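Local atomic coordinates of replication initiation and membrane attachment protein (Geobacillus stearothermophilus 10, PDB entry 5WTN), a protein that probably helps to initiate and restart bacterial DNA replication as a tetrameric primosome component that forms a complex with a primosomal re-initiation protein. Residues L201-F206 / K228-I233; L210-L215 / V220-V225; L252-P257 / D264-A269. One frame throughout, in Å; residues are numbered along the deposited sequence.

Contact 1 (L201-F206 / K228-I233); sequences LDDGVF and KVKEAI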
loop_
_atom_site.group_PDB
_atom_site.type_symbol
_atom_site.label_atom_id
_atom_site.label_comp_id
_atom_site.label_asym_id
_atom_site.label_seq_id
_atom_site.Cartn_x
_atom_site.Cartn_y
_atom_site.Cartn_z
ATOM N N LEU A 201 -31.440 6.343 -1.911
ATOM C CA LEU A 201 -32.682 5.681 -2.289
ATOM C C LEU A 201 -33.658 6.744 -2.731
ATOM O O LEU A 201 -33.733 7.813 -2.128
ATOM C CB LEU A 201 -33.289 4.905 -1.120
ATOM C CG LEU A 201 -32.630 3.646 -0.551
ATOM C CD1 LEU A 201 -33.239 3.329 0.816
ATOM C CD2 LEU A 201 -32.775 2.447 -1.477
ATOM N N ASP A 202 -34.429 6.455 -3.774
ATOM C CA ASP A 202 -35.445 7.391 -4.243
ATOM C C ASP A 202 -36.559 7.536 -3.208
ATOM O O ASP A 202 -37.096 6.539 -2.723
ATOM C CB ASP A 202 -36.026 6.927 -5.580
ATOM C CG ASP A 202 -36.371 8.084 -6.498
ATOM O OD1 ASP A 202 -35.452 8.843 -6.871
ATOM O OD2 ASP A 202 -37.560 8.234 -6.846
ATOM N N ASP A 203 -36.903 8.775 -2.869
ATOM C CA ASP A 203 -37.930 9.028 -1.866
ATOM C C ASP A 203 -39.221 8.287 -2.210
ATOM O O ASP A 203 -40.110 8.154 -1.366
ATOM C CB ASP A 203 -38.179 10.531 -1.700
ATOM C CG ASP A 203 -37.140 11.198 -0.814
ATOM O OD1 ASP A 203 -37.358 12.356 -0.395
ATOM O OD2 ASP A 203 -36.104 10.555 -0.525
ATOM N N GLY A 204 -39.301 7.781 -3.439
ATOM C CA GLY A 204 -40.446 7.021 -3.892
ATOM C C GLY A 204 -40.530 5.614 -3.327
ATOM O O GLY A 204 -41.555 4.947 -3.473
ATOM N N VAL A 205 -39.470 5.143 -2.677
ATOM C CA VAL A 205 -39.525 3.815 -2.060
ATOM C C VAL A 205 -40.534 3.754 -0.894
ATOM O O VAL A 205 -40.922 2.667 -0.451
ATOM C CB VAL A 205 -38.130 3.322 -1.557
ATOM C CG1 VAL A 205 -37.107 3.302 -2.683
ATOM C CG2 VAL A 205 -37.632 4.174 -0.405
ATOM N N PHE A 206 -40.932 4.927 -0.396
ATOM C CA PHE A 206 -41.814 5.028 0.763
ATOM C C PHE A 206 -42.751 6.227 0.653
ATOM O O PHE A 206 -42.307 7.326 0.303
ATOM C CB PHE A 206 -40.970 5.181 2.036
ATOM C CG PHE A 206 -41.784 5.319 3.292
ATOM C CD1 PHE A 206 -42.352 4.201 3.889
ATOM C CD2 PHE A 206 -41.983 6.558 3.876
ATOM C CE1 PHE A 206 -43.096 4.315 5.038
ATOM C CE2 PHE A 206 -42.738 6.679 5.032
ATOM C CZ PHE A 206 -43.296 5.557 5.610
ATOM N N LYS A 228 -32.054 12.914 9.171
ATOM C CA LYS A 228 -31.401 11.678 9.539
ATOM C C LYS A 228 -32.438 10.573 9.782
ATOM O O LYS A 228 -32.206 9.407 9.454
ATOM C CB LYS A 228 -30.463 11.902 10.735
ATOM C CG LYS A 228 -29.497 13.085 10.524
ATOM C CD LYS A 228 -28.221 12.964 11.383
ATOM C CE LYS A 228 -27.234 14.118 11.128
ATOM N NZ LYS A 228 -26.042 14.083 12.041
ATOM N N VAL A 229 -33.591 10.957 10.324
ATOM C CA VAL A 229 -34.673 10.012 10.595
ATOM C C VAL A 229 -35.373 9.618 9.301
ATOM O O VAL A 229 -35.671 8.441 9.072
ATOM C CB VAL A 229 -35.715 10.595 11.594
ATOM C CG1 VAL A 229 -37.060 9.899 11.450
ATOM C CG2 VAL A 229 -35.219 10.486 13.026
ATOM N N LYS A 230 -35.635 10.621 8.465
ATOM C CA LYS A 230 -36.292 10.424 7.182
ATOM C C LYS A 230 -35.453 9.486 6.317
ATOM O O LYS A 230 -35.968 8.565 5.679
ATOM C CB LYS A 230 -36.505 11.776 6.512
ATOM C CG LYS A 230 -37.205 11.726 5.163
ATOM C CD LYS A 230 -37.432 13.134 4.597
ATOM C CE LYS A 230 -37.515 13.133 3.071
ATOM N NZ LYS A 230 -36.218 12.756 2.422
ATOM N N GLU A 231 -34.145 9.701 6.339
ATOM C CA GLU A 231 -33.214 8.832 5.641
ATOM C C GLU A 231 -33.340 7.417 6.207
ATOM O O GLU A 231 -33.349 6.439 5.464
ATOM C CB GLU A 231 -31.789 9.377 5.806
ATOM C CG GLU A 231 -30.680 8.583 5.116
ATOM C CD GLU A 231 -29.277 9.103 5.470
ATOM O OE1 GLU A 231 -28.285 8.360 5.250
ATOM O OE2 GLU A 231 -29.162 10.255 5.967
ATOM N N ALA A 232 -33.476 7.314 7.525
ATOM C CA ALA A 232 -33.521 6.019 8.192
ATOM C C ALA A 232 -34.815 5.292 7.872
ATOM O O ALA A 232 -34.832 4.080 7.624
ATOM C CB ALA A 232 -33.386 6.207 9.678
ATOM N N ILE A 233 -35.907 6.044 7.898
ATOM C CA ILE A 233 -37.216 5.511 7.561
ATOM C C ILE A 233 -37.193 4.890 6.173
ATOM O O ILE A 233 -37.613 3.748 5.999
ATOM C CB ILE A 233 -38.276 6.615 7.632
ATOM C CG1 ILE A 233 -38.601 6.930 9.097
ATOM C CG2 ILE A 233 -39.517 6.229 6.839
ATOM C CD1 ILE A 233 -39.702 7.945 9.271
#
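The ammonium end of K230 meets the carboxylate of D203 in a salt bridge, the two side chains crossing at about a right angle. NZ stands 3.1 Å from D203 OD1. It arrives on the syn side of that oxygen but 31° out of the carboxylate plane, so the lysine comes slantwise to the flat group. OD2 of D203 lies farther from NZ, at 3.7 Å, which leaves OD1 as the hydrogen-bonding oxygen. The lysine chain runs extended from CB as far as CE and then bends at its last torsion (chi4 -66°), turning NZ aside toward the aspartate. The other half of the contact is apolar. CG2 of I233 sits over one face of the F206 ring, offset toward the rim, with CE2 as its nearest ring atom at 3.7 Å. The methyl is 3.9 Å from the ring centroid and 19° off the ring normal, the geometry of a CH-pi contact. The F206 ring reaches the isoleucine because CG is anti to the backbone N. K230 and I233 lie within one turn of helix 227-240; the short 3-10 turn 203-205 lies in the loop that leads into helix 208-217, in the C-terminal helical part of the chain. K230 also makes a cation-pi contact with F208, whose ring meets F206 edge to face. With an alanine in place of K230, D203 would probably be left without its main charged mate across this contact, and F208 would probably lose its cation. A weak, long ion pair joins D203 OD2 to K234, while L201 packs on M123 of the second subunit.

Contact 2 (L210-L215 / V220-V225); sequences LFFAGL and VPRRAV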
loop_
_atom_site.group_PDB
_atom_site.type_symbol
_atom_site.label_atom_id
_atom_site.label_comp_id
_atom_site.label_asym_id
_atom_site.label_seq_id
_atom_site.Cartn_x
_atom_site.Cartn_y
_atom_site.Cartn_z
ATOM N N LEU A 210 -48.608 10.157 2.757
ATOM C CA LEU A 210 -49.541 9.429 3.603
ATOM C C LEU A 210 -49.024 9.352 5.038
ATOM O O LEU A 210 -49.758 9.624 5.993
ATOM C CB LEU A 210 -49.750 8.024 3.055
ATOM C CG LEU A 210 -50.808 7.228 3.804
ATOM C CD1 LEU A 210 -52.158 7.895 3.614
ATOM C CD2 LEU A 210 -50.842 5.775 3.349
ATOM N N PHE A 211 -47.750 8.987 5.169
ATOM C CA PHE A 211 -47.091 8.804 6.458
ATOM C C PHE A 211 -47.237 10.022 7.359
ATOM O O PHE A 211 -47.634 9.902 8.514
ATOM C CB PHE A 211 -45.615 8.486 6.223
ATOM C CG PHE A 211 -44.784 8.491 7.466
ATOM C CD1 PHE A 211 -44.104 9.634 7.865
ATOM C CD2 PHE A 211 -44.666 7.347 8.242
ATOM C CE1 PHE A 211 -43.332 9.635 9.028
ATOM C CE2 PHE A 211 -43.897 7.349 9.403
ATOM C CZ PHE A 211 -43.234 8.492 9.793
ATOM N N PHE A 212 -46.913 11.193 6.822
ATOM C CA PHE A 212 -46.972 12.436 7.585
ATOM C C PHE A 212 -48.399 12.854 7.879
ATOM O O PHE A 212 -48.645 13.604 8.823
ATOM C CB PHE A 212 -46.259 13.562 6.847
ATOM C CG PHE A 212 -44.766 13.473 6.913
ATOM C CD1 PHE A 212 -44.118 13.450 8.140
ATOM C CD2 PHE A 212 -44.003 13.422 5.750
ATOM C CE1 PHE A 212 -42.732 13.367 8.209
ATOM C CE2 PHE A 212 -42.620 13.345 5.806
ATOM C CZ PHE A 212 -41.985 13.316 7.035
ATOM N N ALA A 213 -49.333 12.383 7.064
ATOM C CA ALA A 213 -50.735 12.662 7.312
ATOM C C ALA A 213 -51.141 11.954 8.603
ATOM O O ALA A 213 -51.862 12.511 9.442
ATOM C CB ALA A 213 -51.580 12.190 6.150
ATOM N N GLY A 214 -50.663 10.720 8.754
ATOM C CA GLY A 214 -50.890 9.948 9.956
ATOM C C GLY A 214 -50.332 10.638 11.185
ATOM O O GLY A 214 -51.024 10.757 12.193
ATOM N N LEU A 215 -49.088 11.095 11.114
ATOM C CA LEU A 215 -48.469 11.709 12.281
ATOM C C LEU A 215 -49.163 12.994 12.701
ATOM O O LEU A 215 -49.291 13.264 13.895
ATOM C CB LEU A 215 -46.980 11.972 12.061
ATOM C CG LEU A 215 -46.078 10.762 11.838
ATOM C CD1 LEU A 215 -44.636 11.200 11.881
ATOM C CD2 LEU A 215 -46.321 9.673 12.869
ATOM N N VAL A 220 -48.116 14.688 16.084
ATOM C CA VAL A 220 -46.663 14.606 15.977
ATOM C C VAL A 220 -46.137 15.637 14.978
ATOM O O VAL A 220 -46.333 15.499 13.771
ATOM C CB VAL A 220 -46.205 13.201 15.544
ATOM C CG1 VAL A 220 -44.690 13.154 15.418
ATOM C CG2 VAL A 220 -46.699 12.155 16.531
ATOM N N PRO A 221 -45.467 16.663 15.491
ATOM C CA PRO A 221 -44.926 17.735 14.648
ATOM C C PRO A 221 -44.024 17.203 13.538
ATOM O O PRO A 221 -43.116 16.416 13.801
ATOM C CB PRO A 221 -44.110 18.572 15.633
ATOM C CG PRO A 221 -43.699 17.604 16.689
ATOM C CD PRO A 221 -44.842 16.639 16.825
ATOM N N ARG A 222 -44.279 17.640 12.308
ATOM C CA ARG A 222 -43.468 17.239 11.156
ATOM C C ARG A 222 -41.967 17.447 11.430
ATOM O O ARG A 222 -41.122 16.685 10.952
ATOM C CB ARG A 222 -43.930 18.013 9.912
ATOM C CG ARG A 222 -42.986 17.964 8.720
ATOM C CD ARG A 222 -43.210 16.722 7.872
ATOM N NE ARG A 222 -42.327 16.652 6.701
ATOM C CZ ARG A 222 -41.021 16.368 6.742
ATOM N NH1 ARG A 222 -40.409 16.133 7.902
ATOM N NH2 ARG A 222 -40.313 16.319 5.616
ATOM N N ARG A 223 -41.665 18.451 12.250
ATOM C CA ARG A 223 -40.307 18.748 12.685
ATOM C C ARG A 223 -39.636 17.549 13.351
ATOM O O ARG A 223 -38.409 17.477 13.400
ATOM C CB ARG A 223 -40.326 19.916 13.676
ATOM C CG ARG A 223 -41.231 21.091 13.278
ATOM C CD ARG A 223 -41.592 21.953 14.496
ATOM N NE ARG A 223 -40.516 21.986 15.491
ATOM C CZ ARG A 223 -39.513 22.866 15.502
ATOM N NH1 ARG A 223 -39.435 23.807 14.565
ATOM N NH2 ARG A 223 -38.581 22.804 16.452
ATOM N N ALA A 224 -40.435 16.620 13.873
ATOM C CA ALA A 224 -39.888 15.458 14.582
ATOM C C ALA A 224 -39.098 14.550 13.661
ATOM O O ALA A 224 -38.129 13.909 14.075
ATOM C CB ALA A 224 -40.985 14.664 15.258
ATOM N N VAL A 225 -39.502 14.512 12.401
ATOM C CA VAL A 225 -38.808 13.677 11.455
ATOM C C VAL A 225 -37.706 14.532 10.849
ATOM O O VAL A 225 -37.947 15.441 10.049
ATOM C CB VAL A 225 -39.754 13.185 10.374
ATOM C CG1 VAL A 225 -38.998 12.430 9.297
ATOM C CG2 VAL A 225 -40.814 12.313 10.990
#
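The F212 ring is covered on both faces: the guanidinium of R222 lies flat on one, and F211 CD1 stands over the rim of the other. V225 meets the edge at CE1, its CB in the ring plane and its CG2 3.5 Å from F212 CE1. The stack with the arginine is nearly parallel, the planes 10° apart and the centres 3.8 Å apart. NE of R222 is placed over the middle of the ring, while F212 CZ sits over the middle of the guanidinium. The aliphatic part of the arginine shares the same face, since R222 CD lies 3.5 Å from the ring centroid in a CH-pi contact. A bend at chi2 (85°) folds the arginine chain so that CD and the guanidinium both reach the ring. At the edge of the guanidinium, NH1 makes a weak hydrogen bond to V225 O of its own segment. V225 CG2 also meets the edge of the F211 ring at CE1, and lies 4.1 Å from L215 CD1. The other end of the contact is held by backbone: V220 N donates to L215 O at 2.9 Å, with a fairly straight N-H...O angle of 164°, the donor standing above the carbonyl plane. Beside this bond, L215 CB rests on V220 CB at 3.8 Å. The loop between helices 208-217 and 227-240, with its 3-10 turn 222-224, thus folds back on the first of them. Because the arginine charge is set on a pi face next to a carbonyl oxygen, cation-pi attraction probably adds to dispersion here, letting an exposed polar side chain cover the aromatic ring while the buried V220, V225 and L215 add apolar contacts beside the one backbone hydrogen bond.

Contact 3 (L252-P257 / D264-A269); sequences LGVIDP and DALRRA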
loop_
_atom_site.group_PDB
_atom_site.type_symbol
_atom_site.label_atom_id
_atom_site.label_comp_id
_atom_site.label_asym_id
_atom_site.label_seq_id
_atom_site.Cartn_x
_atom_site.Cartn_y
_atom_site.Cartn_z
ATOM N N LEU A 252 -44.396 5.786 16.429
ATOM C CA LEU A 252 -45.152 6.097 17.632
ATOM C C LEU A 252 -44.768 5.230 18.851
ATOM O O LEU A 252 -45.016 5.613 19.980
ATOM C CB LEU A 252 -46.651 5.988 17.351
ATOM C CG LEU A 252 -47.259 7.086 16.468
ATOM C CD1 LEU A 252 -48.730 6.832 16.184
ATOM C CD2 LEU A 252 -47.084 8.445 17.111
ATOM N N GLY A 253 -44.156 4.077 18.632
ATOM C CA GLY A 253 -43.793 3.239 19.748
ATOM C C GLY A 253 -42.474 3.654 20.360
ATOM O O GLY A 253 -42.238 3.434 21.546
ATOM N N VAL A 254 -41.590 4.203 19.538
ATOM C CA VAL A 254 -40.262 4.608 19.992
ATOM C C VAL A 254 -40.062 6.113 20.248
ATOM O O VAL A 254 -38.954 6.557 20.559
ATOM C CB VAL A 254 -39.208 4.063 19.046
ATOM C CG1 VAL A 254 -39.479 2.593 18.809
ATOM C CG2 VAL A 254 -39.259 4.809 17.722
ATOM N N ILE A 255 -41.115 6.909 20.095
ATOM C CA ILE A 255 -40.963 8.361 20.191
ATOM C C ILE A 255 -40.981 8.932 21.620
ATOM O O ILE A 255 -41.834 8.572 22.435
ATOM C CB ILE A 255 -41.983 9.097 19.278
ATOM C CG1 ILE A 255 -41.693 10.597 19.216
ATOM C CG2 ILE A 255 -43.399 8.851 19.731
ATOM C CD1 ILE A 255 -42.570 11.336 18.222
ATOM N N ASP A 256 -40.020 9.825 21.882
ATOM C CA ASP A 256 -39.850 10.624 23.122
ATOM C C ASP A 256 -41.050 11.470 23.510
ATOM O O ASP A 256 -41.859 11.826 22.658
ATOM C CB ASP A 256 -38.738 11.647 22.885
ATOM C CG ASP A 256 -37.516 11.368 23.670
ATOM O OD1 ASP A 256 -37.295 10.202 24.061
ATOM O OD2 ASP A 256 -36.762 12.339 23.881
ATOM N N PRO A 257 -41.153 11.839 24.800
ATOM C CA PRO A 257 -42.137 12.878 25.147
ATOM C C PRO A 257 -41.667 14.210 24.578
ATOM O O PRO A 257 -42.447 15.158 24.445
ATOM C CB PRO A 257 -42.085 12.926 26.678
ATOM C CG PRO A 257 -41.295 11.688 27.102
ATOM C CD PRO A 257 -40.369 11.399 25.970
ATOM N N ASP A 264 -31.835 4.141 16.513
ATOM C CA ASP A 264 -31.454 2.830 17.037
ATOM C C ASP A 264 -32.693 2.036 17.461
ATOM O O ASP A 264 -32.862 0.889 17.061
ATOM C CB ASP A 264 -30.467 2.981 18.203
ATOM C CG ASP A 264 -28.999 2.858 17.766
ATOM O OD1 ASP A 264 -28.676 3.142 16.584
ATOM O OD2 ASP A 264 -28.164 2.472 18.623
ATOM N N ALA A 265 -33.573 2.669 18.235
ATOM C CA ALA A 265 -34.811 2.039 18.701
ATOM C C ALA A 265 -35.797 1.745 17.565
ATOM O O ALA A 265 -36.457 0.700 17.562
ATOM C CB ALA A 265 -35.469 2.902 19.738
ATOM N N LEU A 266 -35.906 2.677 16.618
ATOM C CA LEU A 266 -36.705 2.470 15.415
ATOM C C LEU A 266 -36.206 1.267 14.618
ATOM O O LEU A 266 -36.998 0.436 14.198
ATOM C CB LEU A 266 -36.662 3.718 14.539
ATOM C CG LEU A 266 -37.522 3.688 13.277
ATOM C CD1 LEU A 266 -38.983 3.540 13.624
ATOM C CD2 LEU A 266 -37.326 4.939 12.473
ATOM N N ARG A 267 -34.891 1.181 14.423
ATOM C CA ARG A 267 -34.282 0.050 13.727
ATOM C C ARG A 267 -34.670 -1.284 14.353
ATOM O O ARG A 267 -35.018 -2.223 13.640
ATOM C CB ARG A 267 -32.746 0.190 13.655
ATOM C CG ARG A 267 -32.249 1.262 12.656
ATOM C CD ARG A 267 -30.712 1.384 12.562
ATOM N NE ARG A 267 -30.023 0.137 12.188
ATOM C CZ ARG A 267 -28.715 0.057 11.921
ATOM N NH1 ARG A 267 -27.965 1.156 11.969
ATOM N NH2 ARG A 267 -28.153 -1.114 11.594
ATOM N N ARG A 268 -34.629 -1.361 15.681
ATOM C CA ARG A 268 -35.023 -2.580 16.385
ATOM C C ARG A 268 -36.481 -2.933 16.141
ATOM O O ARG A 268 -36.797 -4.073 15.832
ATOM C CB ARG A 268 -34.785 -2.443 17.888
ATOM C CG ARG A 268 -33.325 -2.213 18.254
ATOM C CD ARG A 268 -33.030 -2.488 19.729
ATOM N NE ARG A 268 -31.782 -1.833 20.116
ATOM C CZ ARG A 268 -31.722 -0.640 20.701
ATOM N NH1 ARG A 268 -32.846 0.015 20.992
ATOM N NH2 ARG A 268 -30.543 -0.102 21.007
ATOM N N ALA A 269 -37.359 -1.948 16.299
ATOM C CA ALA A 269 -38.786 -2.130 16.085
ATOM C C ALA A 269 -39.048 -2.681 14.692
ATOM O O ALA A 269 -39.846 -3.606 14.519
ATOM C CB ALA A 269 -39.501 -0.814 16.257
#
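With chi1 at -49°, V254 sends CG1 to A265 and A269 and CG2 to L266. This torsion sets CG1 anti to the carbonyl carbon and puts CG2 between the backbone N and the carbonyl carbon, the crowded position for a branch. The CB of V254 points toward helix 263-278 and lies 4.0 Å from the CB of A265, the residue whose CA is also nearest its own. CG1 lies 3.8 Å from A265 O and 4.3 Å from A269 CB. The other methyl, CG2, lies against L266, 4.1 Å from its N and 4.3 Å from its CB. One branched side chain therefore spans three helix positions: A265 and A269, one turn apart, and L266 beside them. The two alanines present only methyls, which lets the valine lie close to the helix. The carbonyl oxygen it touches is already an acceptor within the helix, from A269 N at 3.1 Å, so the valine covers a satisfied polar atom. All of the contact is van der Waals, and small in extent. The segments are linked by a short connection, so the contact draws together the last part of helix 244-254 and the first turns of helix 263-278. L266, which is buried, also packs on M247, L250 and V251 of helix 244-254, and it reaches I233 and L236 of helix 227-240, so that this leucine sits between those two helices.

Overall arrangement
All three contacts belong to the C-terminal helical part of the chain. Contact 2, nested within the loop that contact 1 closes, is the most buried; contacts 1 and 3 are partly buried and lie in series. Helix 227-240 gives contact 1 its second segment, and the loop of contact 2 leads into it. F206 and I233 pack on F211, joining the apolar halves of contacts 1 and 2, whereas I233 CG1 meets L266 of contact 3 and V220 meets L252 and I255. Chemistry follows place: an ion pair at the outer side of contact 1, an arginine-on-phenylalanine stack and backbone bond in contact 2, and van der Waals packing alone in contact 3.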